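Local coordinates for protein beta-N-acetylhexosaminidase (Beutenbergia cavernae, PDB 5BU9) that probably hydrolyses terminal non-reducing N-acetyl-D-hexosamine residues of N-acetyl-beta-D-hexosaminides, as a member of glycosyl hydrolase family 3, at residues A[221-234]-A[261-275]. Numbering follows the deposited sequence.
Sequences IDAGAAFVMTSTAV and FDGVVVTDDVSAAEQ
V264 N donates to A226 O (2.9 Å, 176° at the hydrogen), opening the parallel ladder of strands 227-230 and 264-267. V228 then bonds at both ends, its N to V264 O and its O receiving V266 N at 2.8 Å, and T230 N continues the series to V266 O. Farther along both segments, a water accepts from T232 N and donates to D268 OD2, while D268 OD1 is hydrogen-bonded to a glycerol, probably from the crystallisation liquor; active sites of TIM barrels usually lie at this C-terminal end of the strands. Q275 NE2 donates a hydrogen bond to T232 O (2.9 Å), approaching tilted from the carbonyl plane, and Q275 OE1 accepts from V202 N.

On one face of the sheet F227 CD2 lies 3.5 Å from V264 CG1, with V266 CG2 at the ring edge. On the other, V228 CG2 stands over the centre of the F261 ring in a CH-pi contact. With chi1 at -180° F261 extends its ring away from its own N, beside the A225-A226 carbonyls; A225 O meets the ring edge at F261 CE1 (3.3 Å).

Strand 180-186 flanks 227-230, and helix 248-258, in the beta-alpha-beta crossover from 227-230 to 264-267, covers I221, F261 and V265 through L255.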
loop_
_atom_site.group_PDB
_atom_site.type_symbol
_atom_site.label_atom_id
_atom_site.label_comp_id
_atom_site.label_asym_id
_atom_site.label_seq_id
_atom_site.Cartn_x
_atom_site.Cartn_y
_atom_site.Cartn_z
ATOM N N ILE A 221 -0.787 3.354 14.065
ATOM C CA ILE A 221 -2.230 3.225 14.144
ATOM C C ILE A 221 -2.801 4.179 15.209
ATOM O O ILE A 221 -3.788 4.871 14.967
ATOM C CB ILE A 221 -2.610 1.766 14.437
ATOM C CG1 ILE A 221 -2.195 0.888 13.253
ATOM C CG2 ILE A 221 -4.111 1.664 14.811
ATOM C CD1 ILE A 221 -1.995 -0.548 13.602
ATOM N N ASP A 222 -2.169 4.216 16.378
ATOM C CA ASP A 222 -2.623 5.076 17.472
ATOM C C ASP A 222 -2.511 6.529 17.096
ATOM O O ASP A 222 -3.291 7.362 17.559
ATOM C CB ASP A 222 -1.830 4.825 18.759
ATOM C CG ASP A 222 -2.169 3.490 19.396
ATOM O OD1 ASP A 222 -3.174 2.861 18.960
ATOM O OD2 ASP A 222 -1.423 3.070 20.312
ATOM N N ALA A 223 -1.536 6.839 16.253
ATOM C CA ALA A 223 -1.342 8.220 15.858
ATOM C C ALA A 223 -2.220 8.576 14.665
ATOM O O ALA A 223 -2.095 9.657 14.134
ATOM C CB ALA A 223 0.118 8.492 15.545
ATOM N N GLY A 224 -3.103 7.674 14.246
ATOM C CA GLY A 224 -4.148 8.031 13.307
ATOM C C GLY A 224 -4.082 7.426 11.901
ATOM O O GLY A 224 -4.840 7.845 11.024
ATOM N N ALA A 225 -3.196 6.452 11.684
ATOM C CA ALA A 225 -3.033 5.806 10.375
ATOM C C ALA A 225 -4.380 5.333 9.801
ATOM O O ALA A 225 -5.170 4.733 10.514
ATOM C CB ALA A 225 -2.074 4.638 10.488
ATOM N N ALA A 226 -4.631 5.622 8.525
ATOM C CA ALA A 226 -5.912 5.336 7.877
ATOM C C ALA A 226 -5.797 4.162 6.911
ATOM O O ALA A 226 -6.810 3.625 6.459
ATOM C CB ALA A 226 -6.409 6.569 7.135
ATOM N N PHE A 227 -4.555 3.833 6.557
ATOM C CA PHE A 227 -4.203 2.735 5.636
ATOM C C PHE A 227 -2.994 1.999 6.196
ATOM O O PHE A 227 -2.017 2.623 6.654
ATOM C CB PHE A 227 -3.840 3.229 4.221
ATOM C CG PHE A 227 -4.962 3.921 3.486
ATOM C CD1 PHE A 227 -5.299 5.240 3.783
ATOM C CD2 PHE A 227 -5.654 3.262 2.461
ATOM C CE1 PHE A 227 -6.336 5.895 3.101
ATOM C CE2 PHE A 227 -6.702 3.892 1.774
ATOM C CZ PHE A 227 -7.053 5.216 2.093
ATOM N N VAL A 228 -3.052 0.676 6.135
ATOM C CA VAL A 228 -1.925 -0.179 6.484
ATOM C C VAL A 228 -1.687 -1.148 5.334
ATOM O O VAL A 228 -2.635 -1.766 4.829
ATOM C CB VAL A 228 -2.168 -0.952 7.797
ATOM C CG1 VAL A 228 -1.052 -1.957 8.007
ATOM C CG2 VAL A 228 -2.307 0.021 8.998
HETATM N N MSE A 229 -0.430 -1.301 4.940
HETATM C CA MSE A 229 -0.060 -2.320 3.946
HETATM C C MSE A 229 0.550 -3.568 4.600
HETATM O O MSE A 229 1.374 -3.475 5.512
HETATM C CB MSE A 229 0.914 -1.753 2.904
HETATM C CG MSE A 229 1.427 -2.803 1.950
HETATM SE SE MSE A 229 2.702 -2.094 0.655
HETATM C CE MSE A 229 1.494 -1.107 -0.438
ATOM N N THR A 230 0.134 -4.735 4.130
ATOM C CA THR A 230 0.628 -6.014 4.630
ATOM C C THR A 230 1.754 -6.573 3.736
ATOM O O THR A 230 1.767 -6.356 2.514
ATOM C CB THR A 230 -0.507 -7.049 4.697
ATOM O OG1 THR A 230 -1.116 -7.116 3.403
ATOM C CG2 THR A 230 -1.582 -6.671 5.782
ATOM N N SER A 231 2.685 -7.268 4.394
ATOM C CA SER A 231 3.751 -8.100 3.839
ATOM C C SER A 231 3.246 -9.416 3.234
ATOM O O SER A 231 2.219 -9.929 3.676
ATOM C CB SER A 231 4.718 -8.425 4.977
ATOM O OG SER A 231 5.685 -9.376 4.643
ATOM N N THR A 232 3.984 -9.993 2.274
ATOM C CA THR A 232 3.623 -11.328 1.792
ATOM C C THR A 232 4.561 -12.401 2.341
ATOM O O THR A 232 4.422 -13.561 2.009
ATOM C CB THR A 232 3.620 -11.443 0.271
ATOM O OG1 THR A 232 4.887 -11.048 -0.220
ATOM C CG2 THR A 232 2.523 -10.579 -0.358
ATOM N N ALA A 233 5.500 -12.017 3.194
ATOM C CA ALA A 233 6.391 -12.971 3.850
ATOM C C ALA A 233 5.602 -13.942 4.727
ATOM O O ALA A 233 4.498 -13.629 5.163
ATOM C CB ALA A 233 7.434 -12.222 4.693
ATOM N N VAL A 234 6.163 -15.120 4.984
ATOM C CA VAL A 234 5.540 -16.058 5.917
ATOM C C VAL A 234 6.193 -15.855 7.273
ATOM O O VAL A 234 7.417 -15.879 7.369
ATOM C CB VAL A 234 5.680 -17.506 5.452
ATOM C CG1 VAL A 234 5.085 -18.387 6.485
ATOM C CG2 VAL A 234 4.949 -17.718 4.111
ATOM N N PHE A 261 -6.937 -1.701 14.459
ATOM C CA PHE A 261 -6.986 -0.925 13.219
ATOM C C PHE A 261 -8.347 -1.092 12.521
ATOM O O PHE A 261 -8.791 -2.209 12.240
ATOM C CB PHE A 261 -5.836 -1.323 12.290
ATOM C CG PHE A 261 -5.812 -0.551 10.982
ATOM C CD1 PHE A 261 -5.620 0.820 10.970
ATOM C CD2 PHE A 261 -5.984 -1.208 9.765
ATOM C CE1 PHE A 261 -5.596 1.532 9.765
ATOM C CE2 PHE A 261 -5.975 -0.505 8.557
ATOM C CZ PHE A 261 -5.773 0.871 8.560
ATOM N N ASP A 262 -8.981 0.043 12.246
ATOM C CA ASP A 262 -10.311 0.146 11.624
ATOM C C ASP A 262 -10.309 0.605 10.158
ATOM O O ASP A 262 -11.373 0.667 9.523
ATOM C CB ASP A 262 -11.184 1.141 12.417
ATOM C CG ASP A 262 -11.707 0.558 13.707
ATOM O OD1 ASP A 262 -11.803 -0.691 13.795
ATOM O OD2 ASP A 262 -12.031 1.350 14.627
ATOM N N GLY A 263 -9.135 0.981 9.645
ATOM C CA GLY A 263 -9.041 1.623 8.344
ATOM C C GLY A 263 -8.854 0.614 7.235
ATOM O O GLY A 263 -9.308 -0.533 7.339
ATOM N N VAL A 264 -8.166 1.035 6.182
ATOM C CA VAL A 264 -8.065 0.261 4.965
ATOM C C VAL A 264 -6.766 -0.542 4.920
ATOM O O VAL A 264 -5.670 0.016 5.121
ATOM C CB VAL A 264 -8.189 1.195 3.760
ATOM C CG1 VAL A 264 -7.762 0.491 2.503
ATOM C CG2 VAL A 264 -9.624 1.745 3.662
ATOM N N VAL A 265 -6.892 -1.852 4.699
ATOM C CA VAL A 265 -5.752 -2.751 4.580
ATOM C C VAL A 265 -5.416 -2.947 3.096
ATOM O O VAL A 265 -6.271 -3.362 2.314
ATOM C CB VAL A 265 -6.019 -4.118 5.235
ATOM C CG1 VAL A 265 -4.876 -5.083 4.910
ATOM C CG2 VAL A 265 -6.203 -3.972 6.732
ATOM N N VAL A 266 -4.174 -2.655 2.726
ATOM C CA VAL A 266 -3.690 -2.756 1.344
ATOM C C VAL A 266 -2.682 -3.883 1.269
ATOM O O VAL A 266 -1.839 -3.991 2.160
ATOM C CB VAL A 266 -3.064 -1.425 0.892
ATOM C CG1 VAL A 266 -2.704 -1.428 -0.611
ATOM C CG2 VAL A 266 -4.023 -0.316 1.217
ATOM N N THR A 267 -2.774 -4.749 0.260
ATOM C CA THR A 267 -1.716 -5.746 0.062
ATOM C C THR A 267 -0.469 -5.072 -0.477
ATOM O O THR A 267 -0.530 -4.001 -1.103
ATOM C CB THR A 267 -2.075 -6.881 -0.940
ATOM O OG1 THR A 267 -2.258 -6.318 -2.247
ATOM C CG2 THR A 267 -3.319 -7.644 -0.514
ATOM N N ASP A 268 0.672 -5.710 -0.244
ATOM C CA ASP A 268 1.851 -5.452 -1.058
ATOM C C ASP A 268 1.463 -5.854 -2.519
ATOM O O ASP A 268 0.451 -6.537 -2.748
ATOM C CB ASP A 268 3.044 -6.245 -0.509
ATOM C CG ASP A 268 4.389 -5.816 -1.110
ATOM O OD1 ASP A 268 4.431 -4.972 -2.033
ATOM O OD2 ASP A 268 5.415 -6.371 -0.668
ATOM N N ASP A 269 2.203 -5.403 -3.514
ATOM C CA ASP A 269 1.894 -5.819 -4.876
ATOM C C ASP A 269 1.809 -7.334 -4.997
ATOM O O ASP A 269 2.759 -8.001 -4.636
ATOM C CB ASP A 269 2.960 -5.345 -5.865
ATOM C CG ASP A 269 2.808 -6.046 -7.196
ATOM O OD1 ASP A 269 1.802 -5.737 -7.879
ATOM O OD2 ASP A 269 3.619 -6.963 -7.501
ATOM N N VAL A 270 0.708 -7.893 -5.500
ATOM C CA VAL A 270 0.634 -9.350 -5.661
ATOM C C VAL A 270 0.689 -9.753 -7.134
ATOM O O VAL A 270 0.557 -10.934 -7.467
ATOM C CB VAL A 270 -0.630 -9.920 -5.004
ATOM C CG1 VAL A 270 -0.541 -9.749 -3.483
ATOM C CG2 VAL A 270 -1.910 -9.246 -5.593
ATOM N N SER A 271 0.845 -8.773 -8.019
ATOM C CA SER A 271 0.781 -9.019 -9.464
ATOM C C SER A 271 1.988 -9.813 -9.976
ATOM O O SER A 271 1.798 -10.739 -10.752
ATOM C CB SER A 271 0.639 -7.700 -10.255
ATOM O OG SER A 271 1.850 -6.966 -10.367
ATOM N N ALA A 272 3.217 -9.464 -9.570
ATOM C CA ALA A 272 4.393 -10.134 -10.130
ATOM C C ALA A 272 5.396 -10.635 -9.071
ATOM O O ALA A 272 6.319 -11.393 -9.392
ATOM C CB ALA A 272 5.100 -9.201 -11.125
ATOM N N ALA A 273 5.222 -10.208 -7.826
ATOM C CA ALA A 273 6.073 -10.648 -6.720
ATOM C C ALA A 273 6.181 -12.181 -6.662
ATOM O O ALA A 273 5.150 -12.896 -6.562
ATOM C CB ALA A 273 5.530 -10.100 -5.399
ATOM N N GLU A 274 7.414 -12.667 -6.722
ATOM C CA GLU A 274 7.679 -14.084 -6.853
ATOM C C GLU A 274 7.057 -14.857 -5.697
ATOM O O GLU A 274 6.607 -15.965 -5.886
ATOM C CB GLU A 274 9.181 -14.362 -6.910
ATOM C CG GLU A 274 9.542 -15.808 -7.231
ATOM C CD GLU A 274 9.069 -16.256 -8.633
ATOM O OE1 GLU A 274 8.649 -15.396 -9.469
ATOM O OE2 GLU A 274 9.118 -17.480 -8.891
ATOM N N GLN A 275 6.999 -14.237 -4.518
ATOM C CA GLN A 275 6.531 -14.897 -3.319
ATOM C C GLN A 275 5.090 -15.420 -3.475
ATOM O O GLN A 275 4.723 -16.400 -2.837
ATOM C CB GLN A 275 6.610 -13.942 -2.136
ATOM C CG GLN A 275 5.888 -14.463 -0.872
ATOM C CD GLN A 275 6.789 -15.360 -0.029
ATOM O OE1 GLN A 275 7.848 -15.817 -0.504
ATOM N NE2 GLN A 275 6.397 -15.597 1.235
HETATM O O HOH W 1 5.984 -8.434 0.928
#